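Side-chain contacts in epoxyqueuosine reductase (Streptococcus thermophilus, PDB 5D6S), which belongs to the QueG family of iron-sulfur proteins and binds a cobalamin together with two iron-sulfur clusters: residues Y83-L86 against S90-T93; G187-L192 against G262-Q267; N336-L341 against G362-K367. One frame throughout, in Å; residues are numbered along the deposited sequence.

How the interactions relate
The three contacts follow one another along the chain without touching, and each suits its surroundings. Interaction 2 lies deepest, its centre about 9 Å from that of the chain, where residues leading into strand 190-197 meet the start of short helix 265-268 beside an iron-sulfur cluster; its chemistry is polar, an amide against a hydroxyl and a phenol ring. Interactions 1 and 3 lie far out, on opposite sides of the chain's centre with about 56 Å between their centres. Interaction 1 is a small, largely buried contact with one exposed lysine, within the loop feeding strand 93-100, a neighbour of strand 190-197, which interaction 2 leads into. Interaction 3 is purely apolar and joins two helices near the C-terminus.

Interaction 1. Residues Y83-L86 against S90-T93; sequences YPKL and SAKT
The turn that brings Pro84 and Lys85 up to Ala91 is closed by a backbone hydrogen bond from Leu86 N to Tyr83 O, 2.9 Å long. With Pro84 and Lys85 in helical backbone conformation at its middle positions, this is a beta turn, and it follows directly on helix 78-82. The chain then doubles back, so that Lys85 CA and Ala91 CA are 5.6 Å apart. Across the gap the meeting is slight: Ala91 points its methyl toward the turn, where CB lies 4.1 Å from Lys85 CG and 4.4 Å from Pro84 O. Lys85 touches with the root of its chain; CG lies anti to the carbonyl carbon (chi1 -74°), and the extended remainder carries NZ onward, to 6.4 Å from Lys92 NZ. Ala91 is also covered by Ala51 and Ile196. Just beyond it, Lys92 and Thr93 both face Thr197 in a classic beta bulge, where strand 93-100 begins against strand 190-197. The contact thus divides its labour by chemistry: a buried methyl rests against the aliphatic foot of an exposed lysine, while any repulsion between the two amines is probably modest, since Lys92 also lies against Glu200.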
ATOM      1  N   TYR A  83       3.459 -23.429  -6.076  1.00 70.69           N
ATOM      2  CA  TYR A  83       4.120 -24.281  -7.065  1.00 69.75           C
ATOM      3  C   TYR A  83       4.541 -23.476  -8.289  1.00 66.38           C
ATOM      4  O   TYR A  83       3.772 -23.368  -9.259  1.00 73.39           O
ATOM      5  CB  TYR A  83       3.184 -25.438  -7.495  1.00 77.99           C
ATOM      6  CG  TYR A  83       2.718 -26.335  -6.358  1.00 79.40           C
ATOM      7  CD1 TYR A  83       3.631 -26.857  -5.438  1.00 83.64           C
ATOM      8  CD2 TYR A  83       1.374 -26.670  -6.208  1.00 74.88           C
ATOM      9  CE1 TYR A  83       3.223 -27.672  -4.388  1.00 86.64           C
ATOM     10  CE2 TYR A  83       0.953 -27.481  -5.163  1.00 83.19           C
ATOM     11  CZ  TYR A  83       1.884 -27.985  -4.252  1.00 85.13           C
ATOM     12  OH  TYR A  83       1.472 -28.775  -3.197  1.00 79.33           O
ATOM     13  N   PRO A  84       5.773 -22.943  -8.287  1.00 62.24           N
ATOM     14  CA  PRO A  84       6.264 -22.102  -9.388  1.00 68.19           C
ATOM     15  C   PRO A  84       6.166 -22.707 -10.784  1.00 72.08           C
ATOM     16  O   PRO A  84       6.090 -21.963 -11.772  1.00 66.66           O
ATOM     17  CB  PRO A  84       7.733 -21.881  -9.042  1.00 64.72           C
ATOM     18  CG  PRO A  84       7.786 -21.994  -7.585  1.00 67.55           C
ATOM     19  CD  PRO A  84       6.761 -23.032  -7.212  1.00 68.38           C
ATOM     20  N   LYS A  85       6.168 -24.032 -10.869  1.00 80.36           N
ATOM     21  CA  LYS A  85       6.111 -24.693 -12.173  1.00 91.54           C
ATOM     22  C   LYS A  85       4.766 -24.486 -12.865  1.00 83.89           C
ATOM     23  O   LYS A  85       4.681 -24.577 -14.091  1.00 84.14           O
ATOM     24  CB  LYS A  85       6.452 -26.184 -12.059  1.00 98.37           C
ATOM     25  CG  LYS A  85       7.933 -26.450 -11.841  1.00102.87           C
ATOM     26  CD  LYS A  85       8.196 -27.880 -11.393  1.00106.03           C
ATOM     27  CE  LYS A  85       9.515 -27.983 -10.635  1.00110.88           C
ATOM     28  NZ  LYS A  85       9.638 -29.311  -9.976  1.00103.59           N
ATOM     29  N   LEU A  86       3.728 -24.195 -12.083  1.00 78.62           N
ATOM     30  CA  LEU A  86       2.417 -23.851 -12.648  1.00 71.08           C
ATOM     31  C   LEU A  86       2.418 -22.510 -13.389  1.00 64.31           C
ATOM     32  O   LEU A  86       1.586 -22.283 -14.239  1.00 56.53           O
ATOM     33  CB  LEU A  86       1.350 -23.850 -11.560  1.00 68.38           C
ATOM     34  CG  LEU A  86       1.046 -25.222 -10.957  1.00 73.30           C
ATOM     35  CD1 LEU A  86      -0.044 -25.133  -9.890  1.00 75.24           C
ATOM     36  CD2 LEU A  86       0.613 -26.205 -12.031  1.00 73.52           C
ATOM     37  N   SER A  90       9.180 -25.054 -17.270  1.00 74.58           N
ATOM     38  CA  SER A  90      10.656 -25.160 -17.378  1.00 75.83           C
ATOM     39  C   SER A  90      11.417 -24.467 -16.232  1.00 77.54           C
ATOM     40  O   SER A  90      12.588 -24.094 -16.383  1.00 77.61           O
ATOM     41  CB  SER A  90      11.135 -24.601 -18.721  1.00 72.40           C
ATOM     42  OG  SER A  90      11.153 -23.192 -18.703  1.00 75.84           O
ATOM     43  N   ALA A  91      10.754 -24.324 -15.085  1.00 73.49           N
ATOM     44  CA  ALA A  91      11.265 -23.523 -13.983  1.00 73.46           C
ATOM     45  C   ALA A  91      12.370 -24.243 -13.245  1.00 71.31           C
ATOM     46  O   ALA A  91      12.256 -25.414 -12.911  1.00 65.07           O
ATOM     47  CB  ALA A  91      10.150 -23.165 -13.025  1.00 77.69           C
ATOM     48  N   LYS A  92      13.424 -23.493 -12.969  1.00 78.70           N
ATOM     49  CA  LYS A  92      14.640 -24.040 -12.422  1.00 81.14           C
ATOM     50  C   LYS A  92      15.183 -23.135 -11.313  1.00 78.47           C
ATOM     51  O   LYS A  92      15.493 -23.600 -10.232  1.00 75.32           O
ATOM     52  CB  LYS A  92      15.657 -24.205 -13.554  1.00 93.92           C
ATOM     53  CG  LYS A  92      16.548 -25.421 -13.408  1.00102.39           C
ATOM     54  CD  LYS A  92      15.775 -26.712 -13.636  1.00108.40           C
ATOM     55  CE  LYS A  92      16.083 -27.715 -12.531  1.00112.73           C
ATOM     56  NZ  LYS A  92      15.387 -29.013 -12.718  1.00112.75           N
ATOM     57  N   THR A  93      15.308 -21.842 -11.586  1.00 79.04           N
ATOM     58  CA  THR A  93      15.639 -20.878 -10.544  1.00 84.81           C
ATOM     59  C   THR A  93      14.685 -19.674 -10.581  1.00 88.98           C
ATOM     60  O   THR A  93      13.994 -19.445 -11.581  1.00 89.72           O
ATOM     61  CB  THR A  93      17.112 -20.410 -10.636  1.00 88.15           C
ATOM     62  OG1 THR A  93      17.412 -19.546  -9.534  1.00 99.35           O
ATOM     63  CG2 THR A  93      17.384 -19.652 -11.916  1.00 86.80           C
TER

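Interaction 2. Residues G187-L192 against G262-Q267; sequences GSYMYL and GCDICQ. With SF4 (iron/sulfur cluster), chain G.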
ATOM      1  N   GLY A 187      16.600  -1.168   4.568  1.00 66.76           N
ATOM      2  CA  GLY A 187      15.434  -1.284   5.440  1.00 66.92           C
ATOM      3  C   GLY A 187      14.348  -2.118   4.796  1.00 64.75           C
ATOM      4  O   GLY A 187      14.645  -2.962   3.954  1.00 59.38           O
ATOM      5  N   SER A 188      13.091  -1.885   5.201  1.00 69.20           N
ATOM      6  CA  SER A 188      11.917  -2.458   4.509  1.00 62.99           C
ATOM      7  C   SER A 188      11.475  -1.599   3.337  1.00 59.59           C
ATOM      8  O   SER A 188      10.687  -2.054   2.505  1.00 58.34           O
ATOM      9  CB  SER A 188      10.746  -2.683   5.455  1.00 63.13           C
ATOM     10  OG  SER A 188      10.641  -1.638   6.402  1.00 72.63           O
ATOM     11  N   TYR A 189      12.030  -0.393   3.222  1.00 54.48           N
ATOM     12  CA  TYR A 189      11.660   0.525   2.127  1.00 57.61           C
ATOM     13  C   TYR A 189      12.209   0.085   0.782  1.00 55.83           C
ATOM     14  O   TYR A 189      12.932   0.823   0.106  1.00 59.01           O
ATOM     15  CB  TYR A 189      11.983   2.000   2.475  1.00 60.04           C
ATOM     16  CG  TYR A 189      11.290   2.450   3.771  1.00 70.50           C
ATOM     17  CD1 TYR A 189       9.890   2.393   3.908  1.00 69.81           C
ATOM     18  CD2 TYR A 189      12.027   2.881   4.864  1.00 71.27           C
ATOM     19  CE1 TYR A 189       9.261   2.781   5.081  1.00 73.79           C
ATOM     20  CE2 TYR A 189      11.402   3.271   6.033  1.00 83.68           C
ATOM     21  CZ  TYR A 189      10.018   3.218   6.143  1.00 82.77           C
ATOM     22  OH  TYR A 189       9.422   3.630   7.325  1.00 92.00           O
ATOM     23  N   MET A 190      11.776  -1.119   0.392  1.00 61.14           N
ATOM     24  CA  MET A 190      12.047  -1.712  -0.932  1.00 64.37           C
ATOM     25  C   MET A 190      10.789  -2.254  -1.631  1.00 64.70           C
ATOM     26  O   MET A 190       9.942  -2.908  -0.995  1.00 57.88           O
ATOM     27  CB  MET A 190      13.004  -2.903  -0.814  1.00 66.75           C
ATOM     28  CG  MET A 190      14.285  -2.668  -0.021  1.00 69.59           C
ATOM     29  SD  MET A 190      15.153  -4.223   0.250  1.00 76.65           S
ATOM     30  CE  MET A 190      14.133  -5.034   1.498  1.00 71.94           C
ATOM     31  N   TYR A 191      10.692  -1.984  -2.940  1.00 60.76           N
ATOM     32  CA  TYR A 191       9.751  -2.672  -3.831  1.00 58.91           C
ATOM     33  C   TYR A 191      10.344  -4.016  -4.221  1.00 59.70           C
ATOM     34  O   TYR A 191      11.546  -4.127  -4.412  1.00 65.50           O
ATOM     35  CB  TYR A 191       9.534  -1.888  -5.127  1.00 60.82           C
ATOM     36  CG  TYR A 191       9.143  -0.423  -4.965  1.00 68.12           C
ATOM     37  CD1 TYR A 191       8.113  -0.032  -4.112  1.00 63.79           C
ATOM     38  CD2 TYR A 191       9.792   0.577  -5.701  1.00 71.43           C
ATOM     39  CE1 TYR A 191       7.751   1.305  -3.988  1.00 68.74           C
ATOM     40  CE2 TYR A 191       9.417   1.911  -5.591  1.00 69.38           C
ATOM     41  CZ  TYR A 191       8.399   2.274  -4.732  1.00 68.88           C
ATOM     42  OH  TYR A 191       8.033   3.601  -4.619  1.00 69.70           O
ATOM     43  N   LEU A 192       9.509  -5.036  -4.341  1.00 62.45           N
ATOM     44  CA  LEU A 192       9.966  -6.380  -4.698  1.00 63.07           C
ATOM     45  C   LEU A 192       9.430  -6.865  -6.045  1.00 63.44           C
ATOM     46  O   LEU A 192       8.349  -6.488  -6.471  1.00 59.55           O
ATOM     47  CB  LEU A 192       9.568  -7.408  -3.627  1.00 63.77           C
ATOM     48  CG  LEU A 192      10.129  -7.178  -2.220  1.00 64.10           C
ATOM     49  CD1 LEU A 192       9.794  -8.348  -1.294  1.00 57.90           C
ATOM     50  CD2 LEU A 192      11.627  -6.930  -2.265  1.00 66.31           C
ATOM     51  N   GLY A 262      -2.565   4.051   2.290  1.00 58.14           N
ATOM     52  CA  GLY A 262      -1.542   3.232   2.923  1.00 54.99           C
ATOM     53  C   GLY A 262      -1.337   3.575   4.384  1.00 57.41           C
ATOM     54  O   GLY A 262      -2.007   4.456   4.943  1.00 56.75           O
ATOM     55  N   CYS A 263      -0.426   2.821   4.998  1.00 54.93           N
ATOM     56  CA  CYS A 263       0.007   3.001   6.353  1.00 50.65           C
ATOM     57  C   CYS A 263       1.469   2.571   6.411  1.00 52.05           C
ATOM     58  O   CYS A 263       1.833   1.523   5.872  1.00 61.29           O
ATOM     59  CB  CYS A 263      -0.872   2.156   7.289  1.00 54.28           C
ATOM     60  SG  CYS A 263      -0.430   2.139   9.034  1.00 56.85           S
ATOM     61  N   ASP A 264       2.276   3.341   7.129  1.00 52.04           N
ATOM     62  CA  ASP A 264       3.686   3.022   7.340  1.00 56.73           C
ATOM     63  C   ASP A 264       4.073   2.861   8.811  1.00 60.67           C
ATOM     64  O   ASP A 264       5.242   2.703   9.127  1.00 69.07           O
ATOM     65  CB  ASP A 264       4.544   4.092   6.695  1.00 57.84           C
ATOM     66  CG  ASP A 264       4.466   4.041   5.182  1.00 61.38           C
ATOM     67  OD1 ASP A 264       3.347   4.166   4.641  1.00 66.78           O
ATOM     68  OD2 ASP A 264       5.513   3.859   4.549  1.00 62.22           O
ATOM     69  N   ILE A 265       3.092   2.849   9.708  1.00 62.56           N
ATOM     70  CA  ILE A 265       3.372   2.856  11.139  1.00 60.43           C
ATOM     71  C   ILE A 265       4.288   1.674  11.548  1.00 62.16           C
ATOM     72  O   ILE A 265       5.193   1.845  12.347  1.00 60.39           O
ATOM     73  CB  ILE A 265       2.034   2.957  11.939  1.00 58.86           C
ATOM     74  CG1 ILE A 265       1.453   4.374  11.749  1.00 55.97           C
ATOM     75  CG2 ILE A 265       2.209   2.684  13.437  1.00 56.15           C
ATOM     76  CD1 ILE A 265      -0.028   4.522  12.067  1.00 53.51           C
ATOM     77  N   CYS A 266       4.046   0.486  10.998  1.00 64.60           N
ATOM     78  CA  CYS A 266       4.785  -0.739  11.368  1.00 59.82           C
ATOM     79  C   CYS A 266       6.187  -0.775  10.777  1.00 62.75           C
ATOM     80  O   CYS A 266       6.963  -1.672  11.086  1.00 71.01           O
ATOM     81  CB  CYS A 266       4.005  -2.008  10.969  1.00 56.95           C
ATOM     82  SG  CYS A 266       3.302  -2.040   9.293  1.00 61.65           S
ATOM     83  N   GLN A 267       6.504   0.203   9.938  1.00 60.33           N
ATOM     84  CA  GLN A 267       7.842   0.379   9.370  1.00 61.98           C
ATOM     85  C   GLN A 267       8.612   1.558   9.985  1.00 67.22           C
ATOM     86  O   GLN A 267       9.814   1.471  10.217  1.00 70.96           O
ATOM     87  CB  GLN A 267       7.742   0.608   7.856  1.00 66.63           C
ATOM     88  CG  GLN A 267       7.376  -0.630   7.034  1.00 64.57           C
ATOM     89  CD  GLN A 267       7.202  -0.306   5.552  1.00 66.85           C
ATOM     90  OE1 GLN A 267       6.122   0.106   5.117  1.00 73.59           O
ATOM     91  NE2 GLN A 267       8.258  -0.490   4.773  1.00 75.76           N
TER
HETATM   92 FE1  SF4 G 402      -1.244  -2.217   8.770  1.00 53.29          FE
HETATM   93 FE2  SF4 G 402      -0.518   0.023   9.819  1.00 64.39          FE
HETATM   94 FE3  SF4 G 402       1.182  -1.949   9.644  1.00 60.87          FE
HETATM   95 FE4  SF4 G 402      -0.746  -2.073  11.337  1.00 57.24          FE
HETATM   96  S1  SF4 G 402       0.815  -0.694  11.297  1.00 59.95           S
HETATM   97  S2  SF4 G 402      -0.137  -3.542   9.987  1.00 56.03           S
HETATM   98  S3  SF4 G 402      -2.257  -1.025  10.215  1.00 57.79           S
HETATM   99  S4  SF4 G 402       0.255  -0.906   8.065  1.00 54.43           S
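Gln267 reaches across to Ser188 and Tyr189 with an almost fully extended side chain, and its amide meets a hydroxyl and an aromatic ring together. Its NE2 donates to Ser188 OG at 3.1 Å in a nearly straight bond, with 166° at the hydrogen and the oxygen lying in the amide plane. Ser188 presents that oxygen by rotating OG between its backbone N and carbonyl carbon (chi1 38°). The hydroxyl is held at least as firmly by Asn273 ND2, which also bonds to Gln267 O, so one asparagine amide braces both sides of the contact.

Tyr189, the centre of an inverse gamma turn just before strand 190-197, sets its ring at a slant across the glutamine. Ring and amide planes are inclined by 36°; NE2 of Gln267 comes within 3.4 Å of Tyr189 CD1, and Gln267 CB is 3.5 Å from Tyr189 OH. Asp264 OD2 also approaches, 3.9 Å from Tyr189 CE1, while Asp264 OD1 bonds to Thr120 OG1.

The same short segment turns its thiolates the other way: Cys263 and Cys266 ligate two irons of the cluster, with Cys263 SG 2.3 Å from FE2. Cobalamin also lies beside Gln267. The chemistry therefore implies a buried amide oriented by a directional bond, with a ring beside it, joining the cluster-binding segment to the turn that leads into strand 190-197 at the cobalamin pocket.

Interaction 3. Residues N336-L341 against G362-K367; sequences NAIVKL and GEIVKK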
ATOM      1  N   ASN A 336     -12.762  25.061   7.531  1.00 50.46           N
ATOM      2  CA  ASN A 336     -12.795  25.523   6.127  1.00 53.79           C
ATOM      3  C   ASN A 336     -13.387  24.534   5.141  1.00 53.03           C
ATOM      4  O   ASN A 336     -13.683  24.882   3.988  1.00 55.78           O
ATOM      5  CB  ASN A 336     -11.407  25.943   5.644  1.00 50.06           C
ATOM      6  CG  ASN A 336     -10.875  27.138   6.397  1.00 54.03           C
ATOM      7  OD1 ASN A 336     -11.618  27.905   7.005  1.00 55.03           O
ATOM      8  ND2 ASN A 336      -9.570  27.271   6.405  1.00 67.94           N
ATOM      9  N   ALA A 337     -13.580  23.300   5.575  1.00 52.20           N
ATOM     10  CA  ALA A 337     -14.174  22.304   4.693  1.00 46.89           C
ATOM     11  C   ALA A 337     -15.716  22.356   4.713  1.00 46.01           C
ATOM     12  O   ALA A 337     -16.374  21.760   3.862  1.00 43.65           O
ATOM     13  CB  ALA A 337     -13.674  20.942   5.085  1.00 44.36           C
ATOM     14  N   ILE A 338     -16.290  23.027   5.712  1.00 44.14           N
ATOM     15  CA  ILE A 338     -17.713  22.864   5.989  1.00 44.02           C
ATOM     16  C   ILE A 338     -18.504  23.133   4.713  1.00 46.67           C
ATOM     17  O   ILE A 338     -19.378  22.356   4.356  1.00 54.31           O
ATOM     18  CB  ILE A 338     -18.168  23.736   7.167  1.00 42.54           C
ATOM     19  CG1 ILE A 338     -17.566  23.189   8.471  1.00 43.87           C
ATOM     20  CG2 ILE A 338     -19.672  23.763   7.306  1.00 40.54           C
ATOM     21  CD1 ILE A 338     -17.715  24.097   9.684  1.00 42.80           C
ATOM     22  N   VAL A 339     -18.204  24.223   4.029  1.00 48.36           N
ATOM     23  CA  VAL A 339     -19.047  24.617   2.912  1.00 50.61           C
ATOM     24  C   VAL A 339     -18.912  23.576   1.788  1.00 51.27           C
ATOM     25  O   VAL A 339     -19.886  23.247   1.081  1.00 43.48           O
ATOM     26  CB  VAL A 339     -18.877  26.093   2.456  1.00 48.54           C
ATOM     27  CG1 VAL A 339     -17.609  26.732   2.983  1.00 58.73           C
ATOM     28  CG2 VAL A 339     -18.956  26.221   0.938  1.00 51.42           C
ATOM     29  N   LYS A 340     -17.718  23.031   1.637  1.00 48.23           N
ATOM     30  CA  LYS A 340     -17.515  21.973   0.643  1.00 43.40           C
ATOM     31  C   LYS A 340     -18.267  20.683   0.977  1.00 39.51           C
ATOM     32  O   LYS A 340     -18.812  19.999   0.113  1.00 35.17           O
ATOM     33  CB  LYS A 340     -16.025  21.669   0.497  1.00 41.01           C
ATOM     34  CG  LYS A 340     -15.708  20.612  -0.548  1.00 40.11           C
ATOM     35  CD  LYS A 340     -16.299  20.927  -1.893  1.00 45.29           C
ATOM     36  CE  LYS A 340     -15.898  19.881  -2.928  1.00 50.68           C
ATOM     37  NZ  LYS A 340     -16.468  20.197  -4.263  1.00 50.26           N
ATOM     38  N   LEU A 341     -18.241  20.321   2.237  1.00 42.81           N
ATOM     39  CA  LEU A 341     -18.950  19.138   2.674  1.00 43.16           C
ATOM     40  C   LEU A 341     -20.445  19.329   2.406  1.00 41.08           C
ATOM     41  O   LEU A 341     -21.143  18.393   2.059  1.00 45.66           O
ATOM     42  CB  LEU A 341     -18.649  18.881   4.163  1.00 45.33           C
ATOM     43  CG  LEU A 341     -17.174  18.549   4.450  1.00 42.88           C
ATOM     44  CD1 LEU A 341     -16.841  18.670   5.910  1.00 46.62           C
ATOM     45  CD2 LEU A 341     -16.811  17.152   3.981  1.00 40.16           C
ATOM     46  N   GLY A 362     -20.280  16.185  11.837  1.00 48.48           N
ATOM     47  CA  GLY A 362     -20.442  15.903  13.251  1.00 54.37           C
ATOM     48  C   GLY A 362     -19.134  15.938  14.019  1.00 55.28           C
ATOM     49  O   GLY A 362     -19.111  16.042  15.242  1.00 64.68           O
ATOM     50  N   GLU A 363     -18.042  15.843  13.295  1.00 50.56           N
ATOM     51  CA  GLU A 363     -16.731  15.867  13.893  1.00 52.49           C
ATOM     52  C   GLU A 363     -16.201  17.308  13.957  1.00 53.03           C
ATOM     53  O   GLU A 363     -15.631  17.731  14.968  1.00 54.63           O
ATOM     54  CB  GLU A 363     -15.796  14.978  13.036  1.00 55.21           C
ATOM     55  CG  GLU A 363     -15.527  13.544  13.519  1.00 62.16           C
ATOM     56  CD  GLU A 363     -16.350  13.068  14.705  1.00 59.80           C
ATOM     57  OE1 GLU A 363     -17.572  12.863  14.580  1.00 59.60           O
ATOM     58  OE2 GLU A 363     -15.739  12.882  15.774  1.00 64.49           O
ATOM     59  N   ILE A 364     -16.322  18.013  12.829  1.00 50.07           N
ATOM     60  CA  ILE A 364     -15.761  19.348  12.633  1.00 48.26           C
ATOM     61  C   ILE A 364     -16.511  20.400  13.446  1.00 49.16           C
ATOM     62  O   ILE A 364     -15.892  21.192  14.137  1.00 50.69           O
ATOM     63  CB  ILE A 364     -15.758  19.714  11.120  1.00 45.47           C
ATOM     64  CG1 ILE A 364     -14.676  18.906  10.399  1.00 44.95           C
ATOM     65  CG2 ILE A 364     -15.509  21.192  10.900  1.00 48.43           C
ATOM     66  CD1 ILE A 364     -14.870  18.757   8.904  1.00 42.30           C
ATOM     67  N   VAL A 365     -17.836  20.414  13.360  1.00 53.16           N
ATOM     68  CA  VAL A 365     -18.642  21.431  14.044  1.00 57.87           C
ATOM     69  C   VAL A 365     -18.860  21.032  15.505  1.00 65.63           C
ATOM     70  O   VAL A 365     -19.821  20.335  15.833  1.00 64.60           O
ATOM     71  CB  VAL A 365     -19.989  21.615  13.360  1.00 63.53           C
ATOM     72  CG1 VAL A 365     -20.800  22.682  14.065  1.00 69.19           C
ATOM     73  CG2 VAL A 365     -19.796  21.973  11.890  1.00 65.96           C
ATOM     74  N   LYS A 366     -17.955  21.468  16.380  1.00 75.22           N
ATOM     75  CA  LYS A 366     -17.931  20.986  17.764  1.00 76.00           C
ATOM     76  C   LYS A 366     -19.065  21.560  18.605  1.00 79.71           C
ATOM     77  O   LYS A 366     -19.651  20.830  19.409  1.00 91.01           O
ATOM     78  CB  LYS A 366     -16.577  21.264  18.400  1.00 81.29           C
ATOM     79  CG  LYS A 366     -15.471  20.370  17.851  1.00 85.66           C
ATOM     80  CD  LYS A 366     -14.144  20.599  18.553  1.00 92.57           C
ATOM     81  CE  LYS A 366     -13.206  19.403  18.410  1.00110.19           C
ATOM     82  NZ  LYS A 366     -11.961  19.545  19.232  1.00111.59           N
ATOM     83  N   LYS A 367     -19.414  22.830  18.381  1.00 71.91           N
ATOM     84  CA  LYS A 367     -20.546  23.457  19.073  1.00 80.18           C
ATOM     85  C   LYS A 367     -21.545  24.038  18.068  1.00 75.09           C
ATOM     86  O   LYS A 367     -21.498  25.224  17.728  1.00 85.81           O
ATOM     87  CB  LYS A 367     -20.074  24.535  20.055  1.00 89.28           C
ATOM     88  CG  LYS A 367     -19.304  23.963  21.233  1.00 96.65           C
ATOM     89  CD  LYS A 367     -19.411  24.807  22.496  1.00104.20           C
ATOM     90  CE  LYS A 367     -18.955  23.995  23.700  1.00110.31           C
ATOM     91  NZ  LYS A 367     -19.120  24.750  24.969  1.00116.40           N
TER
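Ile338 and Ile364 run antiparallel, side by side, so that the outer part of Ile338, CG1 and CD1, lies along the CG2 branch of Ile364. Ile338 CG1 lies 3.8 Å from Ile364 CG2, and the terminal CD1 of Ile338 stays equally close to that same methyl before running on to the next residue. There the geometry changes: Val365 stands nearly perpendicular to Ile338 and offers its CG2 to Ile338 CD1 at 3.7 Å. Ile338 CD1 thus rests against both methyls, Ile364 CG2 and Val365 CG2, which lie on one side of it.

A third orientation appears one helical turn farther on. Leu341 and Ile364 meet end-on through their terminal methyls, with 3.6 Å between Leu341 CD1 and Ile364 CD1. Ile364 can serve both neighbours because its branches diverge: CG2 stands anti to the backbone N and faces Ile338, whereas CG1, anti to the carbonyl carbon (chi1 -73°), carries CD1 over to Leu341.

These residues belong to an antiparallel helical hairpin, in which the first turn of helix 338-347 packs against the last turn of helix 351-364. Such paired helices, stacked here with helix 318-331 in the C-terminal part of the chain, are consistent with the HEAT-like helical region known from this family. Spacing along the first helix puts Ile338 and Leu341 on one face, and a backbone bond from Leu341 N to Ala337 O, 2.9 Å, holds that turn.

Leu341 is buried further by Ala357, Ala360 and Leu361 of the partner helix and by Ile326 of helix 318-331. Val365, where helix 351-364 gives way to loop, also rests on Trp397. Charged groups keep to the margins, where Lys340 forms a salt bridge with Glu298 and Glu363 another with Lys396.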